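Local coordinates for protein polyprenyl synthetase (Nonlabens dokdonensis, PDB 6KD7) that probably builds isoprenoid diphosphate chains as a magnesium-dependent geranylgeranyl pyrophosphate synthase of the all-alpha FPP/GGPP synthase family, at residues D29-G39 with R88-W98; L207-F215 with G226-L237. All blocks are in the same frame, centred on the assembly; numbering follows the deposited sequence.

Contact 1 of 2, residues D29-G39 with R88-W98; sequences DPVHYILDLGG and RRGKETVHKKW
Tyr33 takes Trp98 and Lys97 over one face of its ring and reaches the Glu92 carbonyl at its edge. The indole presents its edge to that face in a T-shaped pair, planes 84° apart, with the centroids of the Tyr33 ring and the six-membered ring of Trp98 5.4 Å apart. Lys97 CD makes a CH-pi contact, 3.8 Å from the Tyr33 centroid. With CG anti to the backbone N (chi1 178°), the phenol extends far enough for Tyr33 OH to donate to Glu92 O at 2.5 Å, in the carbonyl plane and on a lone pair. Water 2 donates to Tyr33 OH and accepts from Glu92 N. A phenylalanine here would probably leave that carbonyl without its phenolic donor and water 2 without an acceptor. Leu37 is the second centre: its CD1 packs 3.7 Å from CG of Arg88, a pyrophosphate-pocket residue salt-bridged to Asp80, and its CD2 lies 3.9 Å from Lys91 CD. The segments join helix 25-35 to the beta hairpin and helix 94-97 of this all-alpha prenyltransferase fold. Arg89 NE donates to Leu37 O (3.0 Å, 135°) from above the carbonyl plane. Pro30 lies over the face of Trp98 in a CH-pi contact, its CG 3.8 Å from the six-membered-ring centroid.

Contact 2 of 2, residues L207-F215 with G226-L237; sequences LMDDYLDAF and GGDIRENKKTYL
The carboxylates of Asp213 and Asp228 are stacked, their planes only 14° apart, with Asp213 OD1 3.4 Å from Asp228 OD2. Asp213 and Asp228, so close, would probably repel, but the Asp213 group is well supplied with donors. Its CG is anti to the backbone N (chi1 -172°), which carries the carboxylate across to Asp228 N, and that N-H meets Asp213 OD1 on the syn side at 2.8 Å; water 6 donates to the same oxygen, and Lys223 forms a salt bridge to OD2. Of the aromatic rings, Tyr211 carries Phe215 CD2 over one face, and Phe215 carries Ala214 CB over one of its own; Leu237 CD2 and Leu207 CD2 approach the Phe215 and Tyr236 rings obliquely, respectively. Asp209, Asp210 and Asp213 have the spacing of the family's second aspartate-rich motif, and the side chain of Asp210 is about 5 Å from a bound magnesium ion. Asp210 OD2 accepts from Tyr236 N in a long (3.3 Å) but nearly straight bond (171°) from above the carboxylate plane; Tyr161 also bonds this oxygen. Water 4 donates to Asp210 O and Asp228 OD2 and accepts from Thr235 OG1. Leu237 fits as a knob among Asp210, Tyr211, Ala214 and Phe215, its CD2 a tight 3.5 Å from Ala214 CB. Gly226 N donates a hydrogen bond to Asp213 O (2.7 Å), beside the last turn of helix 188-215.

Overall arrangement
Contacts 1 and 2 follow one another along the chain and touch nowhere, their centres about 24 Å apart and their nearest atoms about 10 Å. They share no helix or strand. Contact 1 is partly buried, and its Glu92 reaches Asn261 and His258 of the second subunit; contact 2 is buried, and no other chain touches it. Their chemistry differs accordingly: contact 1 relies on aromatic and CH-pi packing with basic side chains, whereas contact 2 gathers carboxylates held by backbone N-H groups around a leucine knob. The side chain of Arg88 lies beside pyrophosphate, whose charge it would complement, and close to magnesium; the side chain of acidic Asp210 is about 5 Å from a magnesium ion.

Contact 1 of 2, residues D29-G39 with R88-W98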
loop_
_atom_site.group_PDB
_atom_site.type_symbol
_atom_site.label_atom_id
_atom_site.label_comp_id
_atom_site.label_asym_id
_atom_site.label_seq_id
_atom_site.Cartn_x
_atom_site.Cartn_y
_atom_site.Cartn_z
ATOM N N ASP A 29 20.133 -22.842 -6.619
ATOM C CA ASP A 29 20.391 -22.674 -5.153
ATOM C C ASP A 29 19.142 -23.012 -4.344
ATOM O O ASP A 29 19.208 -23.788 -3.401
ATOM C CB ASP A 29 20.786 -21.254 -4.754
ATOM C CG ASP A 29 22.215 -20.881 -5.063
ATOM O OD1 ASP A 29 23.002 -21.785 -5.484
ATOM O OD2 ASP A 29 22.518 -19.671 -4.889
ATOM N N PRO A 30 17.934 -22.536 -4.734
ATOM C CA PRO A 30 16.733 -22.880 -4.008
ATOM C C PRO A 30 16.371 -24.361 -4.085
ATOM O O PRO A 30 15.659 -24.832 -3.207
ATOM C CB PRO A 30 15.635 -21.990 -4.617
ATOM C CG PRO A 30 16.357 -20.962 -5.411
ATOM C CD PRO A 30 17.636 -21.649 -5.865
ATOM N N VAL A 31 16.847 -25.098 -5.085
ATOM C CA VAL A 31 16.534 -26.551 -5.126
ATOM C C VAL A 31 17.304 -27.221 -3.980
ATOM O O VAL A 31 16.710 -28.013 -3.237
ATOM C CB VAL A 31 16.920 -27.176 -6.468
ATOM C CG1 VAL A 31 16.686 -28.688 -6.442
ATOM C CG2 VAL A 31 16.193 -26.507 -7.629
ATOM N N HIS A 32 18.591 -26.947 -3.860
ATOM C CA HIS A 32 19.429 -27.523 -2.764
ATOM C C HIS A 32 18.866 -27.107 -1.386
ATOM O O HIS A 32 18.758 -27.956 -0.471
ATOM C CB HIS A 32 20.888 -27.138 -2.970
ATOM C CG HIS A 32 21.423 -27.692 -4.249
ATOM N ND1 HIS A 32 21.818 -26.875 -5.315
ATOM C CD2 HIS A 32 21.527 -28.955 -4.694
ATOM C CE1 HIS A 32 22.190 -27.635 -6.318
ATOM N NE2 HIS A 32 22.011 -28.894 -5.970
ATOM N N TYR A 33 18.437 -25.847 -1.273
ATOM C CA TYR A 33 17.860 -25.306 -0.035
ATOM C C TYR A 33 16.624 -26.109 0.343
ATOM O O TYR A 33 16.540 -26.590 1.470
ATOM C CB TYR A 33 17.558 -23.826 -0.198
ATOM C CG TYR A 33 16.916 -23.174 1.000
ATOM C CD1 TYR A 33 17.685 -22.660 2.032
ATOM C CD2 TYR A 33 15.547 -23.020 1.071
ATOM C CE1 TYR A 33 17.107 -22.014 3.112
ATOM C CE2 TYR A 33 14.956 -22.357 2.130
ATOM C CZ TYR A 33 15.738 -21.838 3.162
ATOM O OH TYR A 33 15.121 -21.202 4.208
ATOM N N ILE A 34 15.645 -26.252 -0.548
ATOM C CA ILE A 34 14.378 -26.892 -0.114
ATOM C C ILE A 34 14.616 -28.382 0.153
ATOM O O ILE A 34 13.919 -28.943 1.036
ATOM C CB ILE A 34 13.212 -26.633 -1.082
ATOM C CG1 ILE A 34 11.897 -27.015 -0.396
ATOM C CG2 ILE A 34 13.428 -27.340 -2.418
ATOM C CD1 ILE A 34 10.738 -26.292 -0.935
ATOM N N LEU A 35 15.547 -29.024 -0.554
ATOM C CA LEU A 35 15.818 -30.478 -0.345
ATOM C C LEU A 35 16.602 -30.700 0.943
ATOM O O LEU A 35 16.659 -31.826 1.352
ATOM C CB LEU A 35 16.575 -31.046 -1.540
ATOM C CG LEU A 35 15.755 -31.093 -2.828
ATOM C CD1 LEU A 35 16.627 -31.535 -3.982
ATOM C CD2 LEU A 35 14.536 -32.000 -2.657
ATOM N N ASP A 36 17.137 -29.649 1.556
ATOM C CA ASP A 36 17.946 -29.742 2.781
ATOM C C ASP A 36 17.146 -29.317 4.013
ATOM O O ASP A 36 17.780 -29.002 4.989
ATOM C CB ASP A 36 19.184 -28.866 2.627
ATOM C CG ASP A 36 20.256 -29.171 3.658
ATOM O OD1 ASP A 36 20.283 -30.292 4.171
ATOM O OD2 ASP A 36 21.039 -28.272 3.942
ATOM N N LEU A 37 15.827 -29.330 4.001
ATOM C CA LEU A 37 15.057 -28.890 5.186
ATOM C C LEU A 37 14.756 -30.091 6.081
ATOM O O LEU A 37 14.113 -29.898 7.110
ATOM C CB LEU A 37 13.769 -28.192 4.770
ATOM C CG LEU A 37 13.950 -26.901 3.957
ATOM C CD1 LEU A 37 12.616 -26.209 3.739
ATOM C CD2 LEU A 37 14.921 -25.935 4.603
ATOM N N GLY A 38 15.177 -31.296 5.695
ATOM C CA GLY A 38 15.085 -32.468 6.587
ATOM C C GLY A 38 13.694 -33.059 6.753
ATOM O O GLY A 38 12.831 -32.897 5.879
ATOM N N GLY A 39 13.523 -33.829 7.825
ATOM C CA GLY A 39 12.320 -34.639 8.097
ATOM C C GLY A 39 12.425 -36.107 7.657
ATOM O O GLY A 39 13.536 -36.617 7.373
ATOM N N ARG A 88 8.903 -22.854 6.517
ATOM C CA ARG A 88 8.739 -24.305 6.283
ATOM C C ARG A 88 9.787 -24.990 7.161
ATOM O O ARG A 88 10.947 -24.672 6.996
ATOM C CB ARG A 88 8.918 -24.661 4.807
ATOM C CG ARG A 88 8.995 -26.158 4.543
ATOM C CD ARG A 88 8.635 -26.525 3.119
ATOM N NE ARG A 88 7.271 -26.169 2.805
ATOM C CZ ARG A 88 6.235 -26.922 3.100
ATOM N NH1 ARG A 88 6.420 -28.072 3.710
ATOM N NH2 ARG A 88 5.020 -26.531 2.782
ATOM N N ARG A 89 9.370 -25.861 8.065
ATOM C CA ARG A 89 10.339 -26.614 8.901
ATOM C C ARG A 89 11.304 -25.668 9.629
ATOM O O ARG A 89 12.484 -25.961 9.674
ATOM C CB ARG A 89 11.022 -27.707 8.082
ATOM C CG ARG A 89 10.047 -28.746 7.554
ATOM C CD ARG A 89 10.724 -30.006 7.077
ATOM N NE ARG A 89 11.421 -30.644 8.173
ATOM C CZ ARG A 89 10.891 -31.569 8.951
ATOM N NH1 ARG A 89 9.649 -31.971 8.748
ATOM N NH2 ARG A 89 11.604 -32.082 9.932
ATOM N N GLY A 90 10.791 -24.544 10.111
ATOM C CA GLY A 90 11.531 -23.609 10.953
ATOM C C GLY A 90 12.431 -22.701 10.162
ATOM O O GLY A 90 13.183 -21.956 10.811
ATOM N N LYS A 91 12.382 -22.758 8.829
ATOM C CA LYS A 91 13.272 -21.941 7.972
ATOM C C LYS A 91 12.419 -21.133 6.995
ATOM O O LYS A 91 11.227 -21.466 6.799
ATOM C CB LYS A 91 14.296 -22.792 7.241
ATOM C CG LYS A 91 15.282 -23.516 8.142
ATOM C CD LYS A 91 16.612 -23.795 7.431
ATOM C CE LYS A 91 17.692 -24.257 8.386
ATOM N NZ LYS A 91 17.087 -24.981 9.533
ATOM N N GLU A 92 12.980 -20.052 6.472
ATOM C CA GLU A 92 12.249 -19.196 5.510
ATOM C C GLU A 92 11.847 -20.031 4.288
ATOM O O GLU A 92 12.646 -20.848 3.810
ATOM C CB GLU A 92 13.083 -17.995 5.087
ATOM C CG GLU A 92 13.083 -16.921 6.162
ATOM C CD GLU A 92 13.689 -15.584 5.785
ATOM O OE1 GLU A 92 14.454 -15.555 4.798
ATOM O OE2 GLU A 92 13.350 -14.573 6.494
ATOM N N THR A 93 10.650 -19.791 3.784
ATOM C CA THR A 93 10.214 -20.364 2.492
ATOM C C THR A 93 11.070 -19.780 1.371
ATOM O O THR A 93 11.621 -18.683 1.534
ATOM C CB THR A 93 8.725 -20.147 2.342
ATOM O OG1 THR A 93 8.515 -18.748 2.516
ATOM C CG2 THR A 93 7.969 -20.986 3.349
ATOM N N VAL A 94 11.121 -20.480 0.246
ATOM C CA VAL A 94 11.929 -20.073 -0.910
ATOM C C VAL A 94 11.505 -18.680 -1.346
ATOM O O VAL A 94 12.406 -17.897 -1.626
ATOM C CB VAL A 94 11.818 -21.112 -2.046
ATOM C CG1 VAL A 94 12.347 -20.554 -3.350
ATOM C CG2 VAL A 94 12.543 -22.411 -1.672
ATOM N N HIS A 95 10.204 -18.376 -1.425
ATOM C CA HIS A 95 9.777 -17.064 -1.984
ATOM C C HIS A 95 10.090 -15.912 -1.013
ATOM O O HIS A 95 10.102 -14.762 -1.465
ATOM C CB HIS A 95 8.322 -17.104 -2.377
ATOM C CG HIS A 95 7.409 -17.452 -1.277
ATOM N ND1 HIS A 95 6.679 -16.465 -0.612
ATOM C CD2 HIS A 95 7.148 -18.622 -0.676
ATOM C CE1 HIS A 95 5.945 -17.035 0.313
ATOM N NE2 HIS A 95 6.204 -18.378 0.283
ATOM N N LYS A 96 10.257 -16.228 0.269
ATOM C CA LYS A 96 10.645 -15.234 1.299
ATOM C C LYS A 96 12.161 -15.027 1.295
ATOM O O LYS A 96 12.582 -13.891 1.344
ATOM C CB LYS A 96 10.144 -15.694 2.664
ATOM C CG LYS A 96 8.664 -15.469 2.882
ATOM C CD LYS A 96 8.226 -14.158 2.310
ATOM C CE LYS A 96 7.135 -13.495 3.110
ATOM N NZ LYS A 96 6.908 -12.114 2.633
ATOM N N LYS A 97 12.929 -16.112 1.237
ATOM C CA LYS A 97 14.410 -16.039 1.216
ATOM C C LYS A 97 14.880 -15.388 -0.086
ATOM O O LYS A 97 15.801 -14.590 -0.049
ATOM C CB LYS A 97 15.004 -17.433 1.386
ATOM C CG LYS A 97 16.515 -17.491 1.303
ATOM C CD LYS A 97 17.073 -18.791 1.791
ATOM C CE LYS A 97 18.560 -18.895 1.569
ATOM N NZ LYS A 97 19.284 -17.893 2.373
ATOM N N TRP A 98 14.253 -15.754 -1.194
ATOM C CA TRP A 98 14.591 -15.167 -2.508
ATOM C C TRP A 98 13.443 -14.231 -2.873
ATOM O O TRP A 98 13.373 -13.155 -2.308
ATOM C CB TRP A 98 14.790 -16.268 -3.553
ATOM C CG TRP A 98 16.127 -16.934 -3.465
ATOM C CD1 TRP A 98 17.284 -16.529 -4.056
ATOM C CD2 TRP A 98 16.453 -18.119 -2.725
ATOM N NE1 TRP A 98 18.301 -17.380 -3.740
ATOM C CE2 TRP A 98 17.825 -18.359 -2.921
ATOM C CE3 TRP A 98 15.728 -18.993 -1.913
ATOM C CZ2 TRP A 98 18.477 -19.441 -2.343
ATOM C CZ3 TRP A 98 16.377 -20.056 -1.337
ATOM C CH2 TRP A 98 17.730 -20.279 -1.556
HETATM O O HOH W 1 21.206 -17.169 -4.894
HETATM O O HOH W 2 15.899 -19.526 6.591
HETATM O O HOH W 3 14.662 -27.345 8.583
#

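Contact 2 of 2, residues L207-F215 with G226-L237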
loop_
_atom_site.group_PDB
_atom_site.type_symbol
_atom_site.label_atom_id
_atom_site.label_comp_id
_atom_site.label_asym_id
_atom_site.label_seq_id
_atom_site.Cartn_x
_atom_site.Cartn_y
_atom_site.Cartn_z
ATOM N N LEU A 207 -6.224 -37.478 7.425
ATOM C CA LEU A 207 -7.252 -37.350 8.487
ATOM C C LEU A 207 -6.574 -37.160 9.842
ATOM O O LEU A 207 -7.091 -36.339 10.652
ATOM C CB LEU A 207 -8.243 -38.501 8.447
ATOM C CG LEU A 207 -9.128 -38.465 7.206
ATOM C CD1 LEU A 207 -10.017 -39.681 7.153
ATOM C CD2 LEU A 207 -9.988 -37.213 7.172
ATOM N N MET A 208 -5.430 -37.812 10.050
ATOM C CA MET A 208 -4.633 -37.631 11.288
ATOM C C MET A 208 -4.108 -36.191 11.338
ATOM O O MET A 208 -4.182 -35.595 12.391
ATOM C CB MET A 208 -3.451 -38.600 11.338
ATOM C CG MET A 208 -2.698 -38.559 12.647
ATOM S SD MET A 208 -1.291 -39.688 12.725
ATOM C CE MET A 208 -0.050 -38.805 11.788
ATOM N N ASP A 209 -3.612 -35.666 10.219
ATOM C CA ASP A 209 -3.122 -34.272 10.169
ATOM C C ASP A 209 -4.308 -33.327 10.503
ATOM O O ASP A 209 -4.150 -32.433 11.329
ATOM C CB ASP A 209 -2.413 -34.048 8.842
ATOM C CG ASP A 209 -2.063 -32.585 8.655
ATOM O OD1 ASP A 209 -2.948 -31.816 8.186
ATOM O OD2 ASP A 209 -0.930 -32.203 9.029
ATOM N N ASP A 210 -5.509 -33.574 9.983
ATOM C CA ASP A 210 -6.685 -32.739 10.293
ATOM C C ASP A 210 -6.884 -32.754 11.812
ATOM O O ASP A 210 -7.198 -31.718 12.359
ATOM C CB ASP A 210 -7.937 -33.235 9.573
ATOM C CG ASP A 210 -7.986 -32.950 8.084
ATOM O OD1 ASP A 210 -7.010 -32.345 7.557
ATOM O OD2 ASP A 210 -9.023 -33.291 7.479
ATOM N N TYR A 211 -6.743 -33.918 12.454
ATOM C CA TYR A 211 -7.037 -34.104 13.887
ATOM C C TYR A 211 -6.004 -33.347 14.718
ATOM O O TYR A 211 -6.367 -32.635 15.679
ATOM C CB TYR A 211 -7.053 -35.589 14.269
ATOM C CG TYR A 211 -7.339 -35.808 15.731
ATOM C CD1 TYR A 211 -6.318 -35.797 16.662
ATOM C CD2 TYR A 211 -8.643 -35.909 16.173
ATOM C CE1 TYR A 211 -6.590 -35.939 18.008
ATOM C CE2 TYR A 211 -8.938 -36.056 17.514
ATOM C CZ TYR A 211 -7.901 -36.073 18.425
ATOM O OH TYR A 211 -8.210 -36.210 19.735
ATOM N N LEU A 212 -4.741 -33.518 14.376
ATOM C CA LEU A 212 -3.602 -32.998 15.159
ATOM C C LEU A 212 -3.485 -31.488 14.938
ATOM O O LEU A 212 -2.882 -30.825 15.783
ATOM C CB LEU A 212 -2.305 -33.731 14.780
ATOM C CG LEU A 212 -2.197 -35.194 15.252
ATOM C CD1 LEU A 212 -0.885 -35.817 14.793
ATOM C CD2 LEU A 212 -2.326 -35.331 16.774
ATOM N N ASP A 213 -3.991 -30.960 13.832
ATOM C CA ASP A 213 -3.955 -29.491 13.611
ATOM C C ASP A 213 -4.698 -28.814 14.784
ATOM O O ASP A 213 -4.187 -27.859 15.276
ATOM C CB ASP A 213 -4.559 -29.107 12.259
ATOM C CG ASP A 213 -4.367 -27.640 11.925
ATOM O OD1 ASP A 213 -5.192 -26.814 12.359
ATOM O OD2 ASP A 213 -3.345 -27.341 11.351
ATOM N N ALA A 214 -5.842 -29.337 15.202
ATOM C CA ALA A 214 -6.639 -28.835 16.337
ATOM C C ALA A 214 -6.073 -29.334 17.672
ATOM O O ALA A 214 -5.930 -28.506 18.583
ATOM C CB ALA A 214 -8.062 -29.276 16.185
ATOM N N PHE A 215 -5.766 -30.630 17.790
ATOM C CA PHE A 215 -5.577 -31.296 19.100
ATOM C C PHE A 215 -4.142 -31.711 19.335
ATOM O O PHE A 215 -3.914 -32.338 20.339
ATOM C CB PHE A 215 -6.457 -32.525 19.212
ATOM C CG PHE A 215 -7.897 -32.143 19.291
ATOM C CD1 PHE A 215 -8.358 -31.413 20.381
ATOM C CD2 PHE A 215 -8.761 -32.429 18.255
ATOM C CE1 PHE A 215 -9.678 -31.005 20.431
ATOM C CE2 PHE A 215 -10.090 -32.048 18.320
ATOM C CZ PHE A 215 -10.545 -31.340 19.411
ATOM N N GLY A 226 -4.317 -25.182 15.828
ATOM C CA GLY A 226 -5.531 -24.424 15.468
ATOM C C GLY A 226 -5.413 -23.567 14.208
ATOM O O GLY A 226 -6.284 -22.717 14.033
ATOM N N GLY A 227 -4.441 -23.802 13.326
ATOM C CA GLY A 227 -4.322 -23.087 12.036
ATOM C C GLY A 227 -5.546 -23.299 11.154
ATOM O O GLY A 227 -6.079 -22.343 10.550
ATOM N N ASP A 228 -6.035 -24.518 11.084
ATOM C CA ASP A 228 -7.226 -24.795 10.276
ATOM C C ASP A 228 -8.407 -23.984 10.849
ATOM O O ASP A 228 -9.216 -23.447 10.053
ATOM C CB ASP A 228 -7.498 -26.292 10.235
ATOM C CG ASP A 228 -6.504 -27.101 9.421
ATOM O OD1 ASP A 228 -5.795 -26.478 8.625
ATOM O OD2 ASP A 228 -6.498 -28.351 9.599
ATOM N N ILE A 229 -8.529 -23.924 12.169
ATOM C CA ILE A 229 -9.614 -23.164 12.833
ATOM C C ILE A 229 -9.466 -21.667 12.498
ATOM O O ILE A 229 -10.428 -21.072 11.958
ATOM C CB ILE A 229 -9.637 -23.412 14.339
ATOM C CG1 ILE A 229 -10.082 -24.844 14.655
ATOM C CG2 ILE A 229 -10.594 -22.396 14.949
ATOM C CD1 ILE A 229 -9.810 -25.299 16.081
ATOM N N ARG A 230 -8.293 -21.108 12.736
ATOM C CA ARG A 230 -8.028 -19.687 12.470
ATOM C C ARG A 230 -8.384 -19.341 11.019
ATOM O O ARG A 230 -8.927 -18.228 10.777
ATOM C CB ARG A 230 -6.575 -19.371 12.760
ATOM C CG ARG A 230 -6.223 -17.939 12.398
ATOM C CD ARG A 230 -4.855 -17.551 12.925
ATOM N NE ARG A 230 -3.855 -18.320 12.222
ATOM C CZ ARG A 230 -3.552 -18.173 10.938
ATOM N NH1 ARG A 230 -4.141 -17.254 10.176
ATOM N NH2 ARG A 230 -2.639 -18.969 10.415
ATOM N N GLU A 231 -8.094 -20.232 10.073
ATOM C CA GLU A 231 -8.261 -19.939 8.626
ATOM C C GLU A 231 -9.620 -20.438 8.150
ATOM O O GLU A 231 -9.902 -20.357 6.971
ATOM C CB GLU A 231 -7.134 -20.578 7.832
ATOM C CG GLU A 231 -5.788 -19.943 8.117
ATOM C CD GLU A 231 -4.658 -20.417 7.204
ATOM O OE1 GLU A 231 -4.787 -21.516 6.614
ATOM O OE2 GLU A 231 -3.641 -19.693 7.092
ATOM N N ASN A 232 -10.445 -20.938 9.057
ATOM C CA ASN A 232 -11.789 -21.440 8.715
ATOM C C ASN A 232 -11.686 -22.508 7.622
ATOM O O ASN A 232 -12.611 -22.558 6.808
ATOM C CB ASN A 232 -12.730 -20.287 8.314
ATOM C CG ASN A 232 -12.806 -19.242 9.404
ATOM O OD1 ASN A 232 -13.034 -19.571 10.580
ATOM N ND2 ASN A 232 -12.543 -18.001 9.039
ATOM N N LYS A 233 -10.684 -23.394 7.667
ATOM C CA LYS A 233 -10.605 -24.524 6.699
ATOM C C LYS A 233 -11.631 -25.562 7.117
ATOM O O LYS A 233 -11.648 -25.967 8.298
ATOM C CB LYS A 233 -9.218 -25.149 6.647
ATOM C CG LYS A 233 -8.177 -24.271 5.983
ATOM C CD LYS A 233 -7.543 -24.857 4.732
ATOM C CE LYS A 233 -6.079 -24.467 4.612
ATOM N NZ LYS A 233 -5.900 -23.028 4.276
ATOM N N LYS A 234 -12.488 -25.950 6.200
ATOM C CA LYS A 234 -13.565 -26.927 6.494
ATOM C C LYS A 234 -12.971 -28.342 6.354
ATOM O O LYS A 234 -13.069 -28.934 5.255
ATOM C CB LYS A 234 -14.729 -26.623 5.542
ATOM C CG LYS A 234 -15.502 -25.343 5.875
ATOM C CD LYS A 234 -16.773 -25.160 5.057
ATOM C CE LYS A 234 -16.512 -24.879 3.594
ATOM N NZ LYS A 234 -15.975 -23.512 3.422
ATOM N N THR A 235 -12.269 -28.801 7.386
ATOM C CA THR A 235 -11.604 -30.125 7.386
ATOM C C THR A 235 -12.570 -31.172 7.931
ATOM O O THR A 235 -13.698 -30.818 8.306
ATOM C CB THR A 235 -10.308 -30.099 8.180
ATOM O OG1 THR A 235 -10.625 -29.941 9.557
ATOM C CG2 THR A 235 -9.336 -29.039 7.722
ATOM N N TYR A 236 -12.141 -32.428 7.963
ATOM C CA TYR A 236 -13.045 -33.534 8.355
ATOM C C TYR A 236 -13.575 -33.259 9.759
ATOM O O TYR A 236 -14.739 -33.499 10.008
ATOM C CB TYR A 236 -12.304 -34.870 8.286
ATOM C CG TYR A 236 -13.190 -36.084 8.336
ATOM C CD1 TYR A 236 -13.735 -36.616 7.183
ATOM C CD2 TYR A 236 -13.479 -36.704 9.534
ATOM C CE1 TYR A 236 -14.552 -37.728 7.217
ATOM C CE2 TYR A 236 -14.285 -37.823 9.588
ATOM C CZ TYR A 236 -14.826 -38.334 8.426
ATOM O OH TYR A 236 -15.623 -39.429 8.488
ATOM N N LEU A 237 -12.722 -32.702 10.609
ATOM C CA LEU A 237 -13.070 -32.390 12.010
ATOM C C LEU A 237 -14.256 -31.414 12.022
ATOM O O LEU A 237 -15.223 -31.701 12.705
ATOM C CB LEU A 237 -11.806 -31.743 12.578
ATOM C CG LEU A 237 -11.620 -31.740 14.086
ATOM C CD1 LEU A 237 -12.036 -33.062 14.692
ATOM C CD2 LEU A 237 -10.180 -31.420 14.425
HETATM O O HOH W 4 -8.293 -29.720 10.826
HETATM O O HOH W 5 -5.477 -30.213 7.984
HETATM O O HOH W 6 -7.244 -26.280 13.796
#